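Long-range contacts in multicopper oxidase type 1 (Nitrosomonas europaea, PDB 3G5W), which probably couples one-electron oxidation of a substrate at a blue copper centre to oxygen reduction at a copper cluster, as in other multicopper oxidases: residues N244-W248 with E276-H281; E10-I14 with K314-I318; P34-M39 with L305-N309. All coordinates share one frame; numbering follows the deposited sequence.

Interaction 1: N244-W248 with E276-H281; sequences NPGLW and EVGIDH
Pro245 opens the contact by setting its CB against Val277, 4.0 Å from CG1, and against the first methylene of Glu276. A proline suits this loop because its rigid ring gives the incoming chain a fixed apolar surface. Gly246 follows as bare backbone, and the two methyls of Val277 settle on it: CG1 lies 3.7 Å from Gly246 N, and CG2 lies equally near Gly246 O. A CB on Gly246 would run into the Trp248 ring, so the absence of a side chain is what lets the chain pass here. Leu247 then reaches past Val277, the two branched side chains sliding by each other in opposite directions. Its CG stands anti to the carbonyl carbon (chi1 -59°), which sends one methyl to Val277, with Leu247 CD2 3.9 Å from Val277 CG2, and the other to His281, with Leu247 CD1 3.7 Å from His281 CD2. The His281 ring is steadied by two weak bonds from NE2, to Val277 O and Gly278 O. Within its own segment Trp248 NE1 donates to the backbone Asn244 O at 2.8 Å, bridging the loop ahead of the strand. Strand 247-252 runs antiparallel to strand 269-274, Trp248 pairing with Ile272, so the contact fastens the loop leaving the second strand beside the start of the first, while Trp69 of a second subunit packs on Leu247, Val277 and His281.

Interaction 2: E10-I14 with K314-I318; sequences EDTRI and KGEPI
Thr12 and Gly315 meet in the tightly packed part of the contact, Thr12 CG2 standing 3.6 Å from Gly315 CA. The Thr12 chi1 of -58° places OG1 beside the backbone N, where it turns back to Glu10 O within its own strand, and leaves CG2 anti to that N, over the glycine. Gly315 fits because a CB would collide with that methyl and with Arg13 O. Arg13 and Glu316 form an antiparallel hydrogen-bonded pair: Arg13 N to Glu316 O is short, 2.7 Å, and almost straight at 179°, and Glu316 N returns a bond to Arg13 O. Ile318 N extends the ladder to Asp11 O at 3.0 Å. The branched apolar chain of Ile318, the last residue, covers the strand backbone here, its CD1 3.4 Å from Thr12 C. Putting a serine at Thr12 would probably open a gap over Gly315 where the methyl now packs.

The solvent side is looser. Ile318 crosses Arg13 at about a right angle and holds CD1 3.8 Å above one face of the guanidinium, off toward its rim. Glu316 OE1 keeps 5.4 Å from Arg13 NE, too far for a salt bridge, and a water that donates to Arg13 O makes a weak bond to OE1. The Arg13 charge is instead met by Asp21, with Asn152 also bonded to NH1. Strand 316-317 thus adds an antiparallel partner to strand 2-15, whose residues Glu10, Thr12 and Ile14 also bond to strand 20-27.

Interaction 3: P34-M39 with L305-N309; sequences PLIHVM and LGMHN
Leu305 CD2 sits over one face of the His37 ring, a CH-pi contact 3.5 Å from the ring centroid and 3° off its normal. The flat imidazole gives the methyl a broad seat, and the other methyl, CD1, reaches Met39 CB. On the face away from His37 and His308, Met307, its CG anti to the backbone N (chi1 -176°), brings its long thioether chain up to Pro34 CB, with Met307 CG 3.7 Å and SD 3.9 Å away. Leu35 and His308, a hydrogen-bonded pair on one face, point the same way, so the leucine CD2 can lie beside the imidazole, 4.1 Å from His308 CD2.

Between the two layers of side chains, strands 35-39 and 306-308 pair antiparallel, 306-308 being, within this chain, an outermost strand of a cupredoxin-type sheet in the first domain. His308 N donates to Leu35 O at 2.8 Å, and His37 and Gly306 exchange two bonds. The backbone of Gly306 (phi 143°) would press a side chain against the preceding carbonyl, which accounts for glycine there.

Second-shell residues fix the rings: His37 ND1 bonds Ile122 O, and His308 NE2 bonds Asp304 O. Farther out, Tyr102 OH bonds Pro34 O, while Phe5 packs on Met307.

Interactions 2 and 3 belong together: each pairs the carboxy-terminal tail with a strand near the amino terminus, their nearest atoms about 7 Å apart. They join different sheets, 306-308 flanking 35-39 and 316-317 pairing with 2-15, so the tail returns after the second cupredoxin domain to add strands to both sheets of the first. Interaction 1 lies in that second domain, its centre 36 Å from that of interaction 2 and 32 Å from that of interaction 3. In sequence it is nested within interaction 3, itself nested within interaction 2, so the second domain is inserted between the first domain's strands and the tail that completes it. A second subunit touches interaction 1 alone.

Interaction 1: N244-W248 with E276-H281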
loop_
_atom_site.group_PDB
_atom_site.type_symbol
_atom_site.label_atom_id
_atom_site.label_comp_id
_atom_site.label_asym_id
_atom_site.label_seq_id
_atom_site.Cartn_x
_atom_site.Cartn_y
_atom_site.Cartn_z
ATOM N N ASN A 244 12.803 -18.184 -19.930
ATOM C CA ASN A 244 13.816 -18.571 -18.954
ATOM C C ASN A 244 13.437 -19.872 -18.243
ATOM O O ASN A 244 12.977 -19.837 -17.098
ATOM C CB ASN A 244 14.039 -17.394 -17.966
ATOM C CG ASN A 244 15.157 -17.646 -16.964
ATOM O OD1 ASN A 244 15.254 -16.954 -15.938
ATOM N ND2 ASN A 244 16.003 -18.634 -17.243
ATOM N N PRO A 245 13.612 -21.031 -18.924
ATOM C CA PRO A 245 13.235 -22.317 -18.336
ATOM C C PRO A 245 13.810 -22.615 -16.954
ATOM O O PRO A 245 15.017 -22.463 -16.720
ATOM C CB PRO A 245 13.718 -23.339 -19.375
ATOM C CG PRO A 245 13.650 -22.581 -20.669
ATOM C CD PRO A 245 14.129 -21.201 -20.298
ATOM N N GLY A 246 12.912 -23.010 -16.052
ATOM C CA GLY A 246 13.242 -23.388 -14.683
ATOM C C GLY A 246 11.975 -23.641 -13.881
ATOM O O GLY A 246 10.889 -23.757 -14.445
ATOM N N LEU A 247 12.129 -23.765 -12.566
ATOM C CA LEU A 247 11.005 -23.812 -11.640
ATOM C C LEU A 247 11.068 -22.533 -10.816
ATOM O O LEU A 247 12.088 -22.252 -10.168
ATOM C CB LEU A 247 11.069 -25.068 -10.754
ATOM C CG LEU A 247 11.067 -26.419 -11.493
ATOM C CD1 LEU A 247 11.199 -27.579 -10.526
ATOM C CD2 LEU A 247 9.818 -26.597 -12.371
ATOM N N TRP A 248 9.989 -21.753 -10.862
ATOM C CA TRP A 248 10.012 -20.371 -10.387
ATOM C C TRP A 248 8.868 -20.057 -9.437
ATOM O O TRP A 248 7.703 -20.273 -9.767
ATOM C CB TRP A 248 9.927 -19.414 -11.571
ATOM C CG TRP A 248 10.979 -19.623 -12.615
ATOM C CD1 TRP A 248 10.812 -20.180 -13.853
ATOM C CD2 TRP A 248 12.363 -19.287 -12.508
ATOM N NE1 TRP A 248 12.010 -20.192 -14.533
ATOM C CE2 TRP A 248 12.978 -19.647 -13.729
ATOM C CE3 TRP A 248 13.143 -18.697 -11.501
ATOM C CZ2 TRP A 248 14.346 -19.453 -13.967
ATOM C CZ3 TRP A 248 14.505 -18.500 -11.740
ATOM C CH2 TRP A 248 15.087 -18.869 -12.968
ATOM N N GLU A 276 10.360 -27.779 -20.309
ATOM C CA GLU A 276 11.761 -28.040 -20.662
ATOM C C GLU A 276 12.594 -28.628 -19.513
ATOM O O GLU A 276 13.434 -29.506 -19.745
ATOM C CB GLU A 276 12.435 -26.774 -21.207
ATOM C CG GLU A 276 11.990 -26.362 -22.618
ATOM C CD GLU A 276 10.748 -25.473 -22.641
ATOM O OE1 GLU A 276 10.321 -25.085 -23.747
ATOM O OE2 GLU A 276 10.198 -25.153 -21.566
ATOM N N VAL A 277 12.369 -28.155 -18.283
ATOM C CA VAL A 277 13.149 -28.639 -17.130
ATOM C C VAL A 277 12.503 -29.809 -16.377
ATOM O O VAL A 277 13.174 -30.511 -15.624
ATOM C CB VAL A 277 13.551 -27.499 -16.129
ATOM C CG1 VAL A 277 14.251 -26.352 -16.862
ATOM C CG2 VAL A 277 12.355 -26.996 -15.344
ATOM N N GLY A 278 11.204 -30.007 -16.575
ATOM C CA GLY A 278 10.484 -31.096 -15.918
ATOM C C GLY A 278 10.314 -30.879 -14.425
ATOM O O GLY A 278 10.802 -29.896 -13.864
ATOM N N ILE A 279 9.621 -31.804 -13.774
ATOM C CA ILE A 279 9.362 -31.680 -12.343
ATOM C C ILE A 279 10.022 -32.785 -11.512
ATOM O O ILE A 279 9.838 -32.854 -10.298
ATOM C CB ILE A 279 7.839 -31.571 -12.044
ATOM C CG1 ILE A 279 7.088 -32.826 -12.511
ATOM C CG2 ILE A 279 7.258 -30.316 -12.698
ATOM C CD1 ILE A 279 5.712 -32.997 -11.871
ATOM N N ASP A 280 10.799 -33.642 -12.173
ATOM C CA ASP A 280 11.431 -34.781 -11.506
ATOM C C ASP A 280 12.729 -34.361 -10.821
ATOM O O ASP A 280 13.834 -34.670 -11.286
ATOM C CB ASP A 280 11.670 -35.932 -12.495
ATOM C CG ASP A 280 11.797 -37.287 -11.807
ATOM O OD1 ASP A 280 11.788 -37.349 -10.558
ATOM O OD2 ASP A 280 11.905 -38.305 -12.525
ATOM N N HIS A 281 12.580 -33.639 -9.717
ATOM C CA HIS A 281 13.712 -33.174 -8.925
ATOM C C HIS A 281 13.488 -33.578 -7.476
ATOM O O HIS A 281 12.397 -33.372 -6.939
ATOM C CB HIS A 281 13.861 -31.660 -9.059
ATOM C CG HIS A 281 13.928 -31.192 -10.479
ATOM N ND1 HIS A 281 15.088 -31.237 -11.224
ATOM C CD2 HIS A 281 12.975 -30.688 -11.296
ATOM C CE1 HIS A 281 14.846 -30.772 -12.437
ATOM N NE2 HIS A 281 13.572 -30.431 -12.506
#

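Interaction 2: E10-I14 with K314-I318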
loop_
_atom_site.group_PDB
_atom_site.type_symbol
_atom_site.label_atom_id
_atom_site.label_comp_id
_atom_site.label_asym_id
_atom_site.label_seq_id
_atom_site.Cartn_x
_atom_site.Cartn_y
_atom_site.Cartn_z
ATOM N N GLU A 10 -25.862 -19.761 -2.695
ATOM C CA GLU A 10 -26.088 -20.946 -1.864
ATOM C C GLU A 10 -25.138 -21.015 -0.676
ATOM O O GLU A 10 -23.956 -20.686 -0.802
ATOM C CB GLU A 10 -25.933 -22.223 -2.706
ATOM C CG GLU A 10 -26.868 -22.314 -3.910
ATOM C CD GLU A 10 -26.473 -23.409 -4.900
ATOM O OE1 GLU A 10 -26.936 -23.343 -6.057
ATOM O OE2 GLU A 10 -25.700 -24.328 -4.541
ATOM N N ASP A 11 -25.654 -21.455 0.473
ATOM C CA ASP A 11 -24.814 -21.795 1.624
ATOM C C ASP A 11 -23.945 -22.993 1.242
ATOM O O ASP A 11 -24.460 -24.064 0.889
ATOM C CB ASP A 11 -25.673 -22.126 2.847
ATOM C CG ASP A 11 -26.359 -20.904 3.424
ATOM O OD1 ASP A 11 -27.594 -20.793 3.266
ATOM O OD2 ASP A 11 -25.669 -20.047 4.030
ATOM N N THR A 12 -22.631 -22.799 1.313
ATOM C CA THR A 12 -21.663 -23.718 0.717
ATOM C C THR A 12 -20.417 -23.882 1.585
ATOM O O THR A 12 -19.870 -22.903 2.086
ATOM C CB THR A 12 -21.249 -23.207 -0.688
ATOM O OG1 THR A 12 -22.416 -23.087 -1.516
ATOM C CG2 THR A 12 -20.262 -24.146 -1.359
ATOM N N ARG A 13 -19.975 -25.124 1.755
ATOM C CA ARG A 13 -18.740 -25.410 2.479
ATOM C C ARG A 13 -17.581 -25.541 1.492
ATOM O O ARG A 13 -17.668 -26.295 0.529
ATOM C CB ARG A 13 -18.887 -26.688 3.311
ATOM C CG ARG A 13 -17.667 -27.042 4.147
ATOM C CD ARG A 13 -17.994 -28.050 5.260
ATOM N NE ARG A 13 -19.247 -27.754 5.974
ATOM C CZ ARG A 13 -19.426 -26.758 6.847
ATOM N NH1 ARG A 13 -18.445 -25.912 7.129
ATOM N NH2 ARG A 13 -20.608 -26.600 7.431
ATOM N N ILE A 14 -16.515 -24.782 1.727
ATOM C CA ILE A 14 -15.270 -24.922 0.958
ATOM C C ILE A 14 -14.120 -25.241 1.910
ATOM O O ILE A 14 -14.242 -25.052 3.121
ATOM C CB ILE A 14 -14.937 -23.660 0.095
ATOM C CG1 ILE A 14 -14.595 -22.441 0.970
ATOM C CG2 ILE A 14 -16.070 -23.354 -0.905
ATOM C CD1 ILE A 14 -13.970 -21.263 0.192
ATOM N N LYS A 314 -16.297 -25.767 -7.055
ATOM C CA LYS A 314 -17.556 -26.107 -6.404
ATOM C C LYS A 314 -17.336 -26.654 -4.997
ATOM O O LYS A 314 -16.464 -27.500 -4.778
ATOM C CB LYS A 314 -18.346 -27.110 -7.251
ATOM C CG LYS A 314 -19.772 -27.295 -6.779
ATOM C CD LYS A 314 -20.651 -27.908 -7.852
ATOM C CE LYS A 314 -22.058 -28.138 -7.323
ATOM N NZ LYS A 314 -22.748 -26.845 -7.028
ATOM N N GLY A 315 -18.129 -26.165 -4.048
ATOM C CA GLY A 315 -18.072 -26.662 -2.679
ATOM C C GLY A 315 -19.157 -27.692 -2.415
ATOM O O GLY A 315 -19.745 -28.247 -3.356
ATOM N N GLU A 316 -19.414 -27.953 -1.137
ATOM C CA GLU A 316 -20.474 -28.865 -0.727
ATOM C C GLU A 316 -21.623 -28.069 -0.115
ATOM O O GLU A 316 -21.391 -27.211 0.742
ATOM C CB GLU A 316 -19.944 -29.893 0.275
ATOM C CG GLU A 316 -18.944 -30.888 -0.322
ATOM C CD GLU A 316 -18.024 -31.524 0.717
ATOM O OE1 GLU A 316 -17.800 -30.911 1.790
ATOM O OE2 GLU A 316 -17.509 -32.640 0.451
ATOM N N PRO A 317 -22.867 -28.350 -0.553
ATOM C CA PRO A 317 -24.044 -27.674 -0.002
ATOM C C PRO A 317 -24.125 -27.839 1.515
ATOM O O PRO A 317 -23.795 -28.904 2.042
ATOM C CB PRO A 317 -25.213 -28.403 -0.673
ATOM C CG PRO A 317 -24.639 -28.962 -1.928
ATOM C CD PRO A 317 -23.236 -29.341 -1.582
ATOM N N ILE A 318 -24.541 -26.781 2.205
ATOM C CA ILE A 318 -24.756 -26.839 3.649
ATOM C C ILE A 318 -26.255 -26.830 3.933
ATOM O O ILE A 318 -26.984 -25.985 3.400
ATOM C CB ILE A 318 -24.082 -25.656 4.387
ATOM C CG1 ILE A 318 -22.568 -25.679 4.163
ATOM C CG2 ILE A 318 -24.403 -25.705 5.891
ATOM C CD1 ILE A 318 -21.866 -24.418 4.604
HETATM O O HOH W 1 -16.156 -28.867 0.833
#

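Interaction 3: P34-M39 with L305-N309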
loop_
_atom_site.group_PDB
_atom_site.type_symbol
_atom_site.label_atom_id
_atom_site.label_comp_id
_atom_site.label_asym_id
_atom_site.label_seq_id
_atom_site.Cartn_x
_atom_site.Cartn_y
_atom_site.Cartn_z
ATOM N N PRO A 34 -18.658 -18.228 -10.768
ATOM C CA PRO A 34 -18.502 -18.503 -12.202
ATOM C C PRO A 34 -17.825 -17.386 -13.005
ATOM O O PRO A 34 -18.089 -16.199 -12.787
ATOM C CB PRO A 34 -19.947 -18.715 -12.670
ATOM C CG PRO A 34 -20.631 -19.276 -11.441
ATOM C CD PRO A 34 -20.045 -18.468 -10.318
ATOM N N LEU A 35 -16.941 -17.784 -13.916
ATOM C CA LEU A 35 -16.328 -16.850 -14.836
ATOM C C LEU A 35 -17.381 -16.319 -15.788
ATOM O O LEU A 35 -18.087 -17.094 -16.444
ATOM C CB LEU A 35 -15.207 -17.530 -15.633
ATOM C CG LEU A 35 -14.686 -16.792 -16.871
ATOM C CD1 LEU A 35 -13.913 -15.514 -16.466
ATOM C CD2 LEU A 35 -13.830 -17.725 -17.713
ATOM N N ILE A 36 -17.502 -14.997 -15.840
ATOM C CA ILE A 36 -18.304 -14.344 -16.864
ATOM C C ILE A 36 -17.347 -13.740 -17.881
ATOM O O ILE A 36 -16.559 -12.838 -17.567
ATOM C CB ILE A 36 -19.275 -13.270 -16.285
ATOM C CG1 ILE A 36 -20.232 -13.899 -15.262
ATOM C CG2 ILE A 36 -20.061 -12.613 -17.415
ATOM C CD1 ILE A 36 -21.159 -12.901 -14.569
ATOM N N HIS A 37 -17.416 -14.262 -19.101
ATOM C CA HIS A 37 -16.481 -13.909 -20.147
ATOM C C HIS A 37 -17.265 -13.472 -21.382
ATOM O O HIS A 37 -17.892 -14.295 -22.069
ATOM C CB HIS A 37 -15.574 -15.106 -20.432
ATOM C CG HIS A 37 -14.427 -14.803 -21.347
ATOM N ND1 HIS A 37 -13.931 -13.528 -21.530
ATOM C CD2 HIS A 37 -13.660 -15.617 -22.107
ATOM C CE1 HIS A 37 -12.915 -13.573 -22.371
ATOM N NE2 HIS A 37 -12.732 -14.829 -22.739
ATOM N N VAL A 38 -17.237 -12.165 -21.629
ATOM C CA VAL A 38 -18.072 -11.517 -22.632
ATOM C C VAL A 38 -17.280 -10.522 -23.479
ATOM O O VAL A 38 -16.155 -10.148 -23.128
ATOM C CB VAL A 38 -19.308 -10.791 -21.984
ATOM C CG1 VAL A 38 -20.228 -11.789 -21.285
ATOM C CG2 VAL A 38 -18.874 -9.691 -21.014
ATOM N N MET A 39 -17.867 -10.102 -24.596
ATOM C CA MET A 39 -17.259 -9.100 -25.462
ATOM C C MET A 39 -17.696 -7.694 -25.045
ATOM O O MET A 39 -18.844 -7.489 -24.649
ATOM C CB MET A 39 -17.639 -9.362 -26.925
ATOM C CG MET A 39 -17.002 -8.413 -27.944
ATOM S SD MET A 39 -15.200 -8.516 -28.024
ATOM C CE MET A 39 -14.975 -10.247 -28.431
ATOM N N LEU A 305 -17.401 -17.569 -25.548
ATOM C CA LEU A 305 -17.819 -16.550 -24.589
ATOM C C LEU A 305 -19.124 -16.933 -23.895
ATOM O O LEU A 305 -19.954 -17.656 -24.463
ATOM C CB LEU A 305 -17.964 -15.191 -25.278
ATOM C CG LEU A 305 -16.713 -14.521 -25.857
ATOM C CD1 LEU A 305 -17.099 -13.267 -26.637
ATOM C CD2 LEU A 305 -15.695 -14.177 -24.772
ATOM N N GLY A 306 -19.290 -16.460 -22.663
ATOM C CA GLY A 306 -20.471 -16.761 -21.863
ATOM C C GLY A 306 -20.098 -16.940 -20.403
ATOM O O GLY A 306 -19.072 -16.426 -19.961
ATOM N N MET A 307 -20.929 -17.662 -19.658
ATOM C CA MET A 307 -20.643 -17.949 -18.253
ATOM C C MET A 307 -20.120 -19.365 -18.092
ATOM O O MET A 307 -20.673 -20.306 -18.666
ATOM C CB MET A 307 -21.889 -17.747 -17.382
ATOM C CG MET A 307 -21.624 -17.933 -15.883
ATOM S SD MET A 307 -23.044 -17.575 -14.813
ATOM C CE MET A 307 -23.938 -19.101 -15.006
ATOM N N HIS A 308 -19.066 -19.523 -17.301
ATOM C CA HIS A 308 -18.466 -20.836 -17.097
ATOM C C HIS A 308 -18.449 -21.228 -15.626
ATOM O O HIS A 308 -17.740 -20.618 -14.819
ATOM C CB HIS A 308 -17.056 -20.892 -17.708
ATOM C CG HIS A 308 -17.035 -20.611 -19.178
ATOM N ND1 HIS A 308 -17.339 -21.570 -20.120
ATOM C CD2 HIS A 308 -16.792 -19.471 -19.866
ATOM C CE1 HIS A 308 -17.264 -21.037 -21.327
ATOM N NE2 HIS A 308 -16.935 -19.764 -21.200
ATOM N N ASN A 309 -19.253 -22.237 -15.285
ATOM C CA ASN A 309 -19.171 -22.869 -13.970
ATOM C C ASN A 309 -18.015 -23.847 -13.979
ATOM O O ASN A 309 -17.580 -24.279 -15.046
ATOM C CB ASN A 309 -20.459 -23.624 -13.639
ATOM C CG ASN A 309 -21.670 -22.730 -13.633
ATOM O OD1 ASN A 309 -21.640 -21.621 -13.102
ATOM N ND2 ASN A 309 -22.751 -23.204 -14.237
#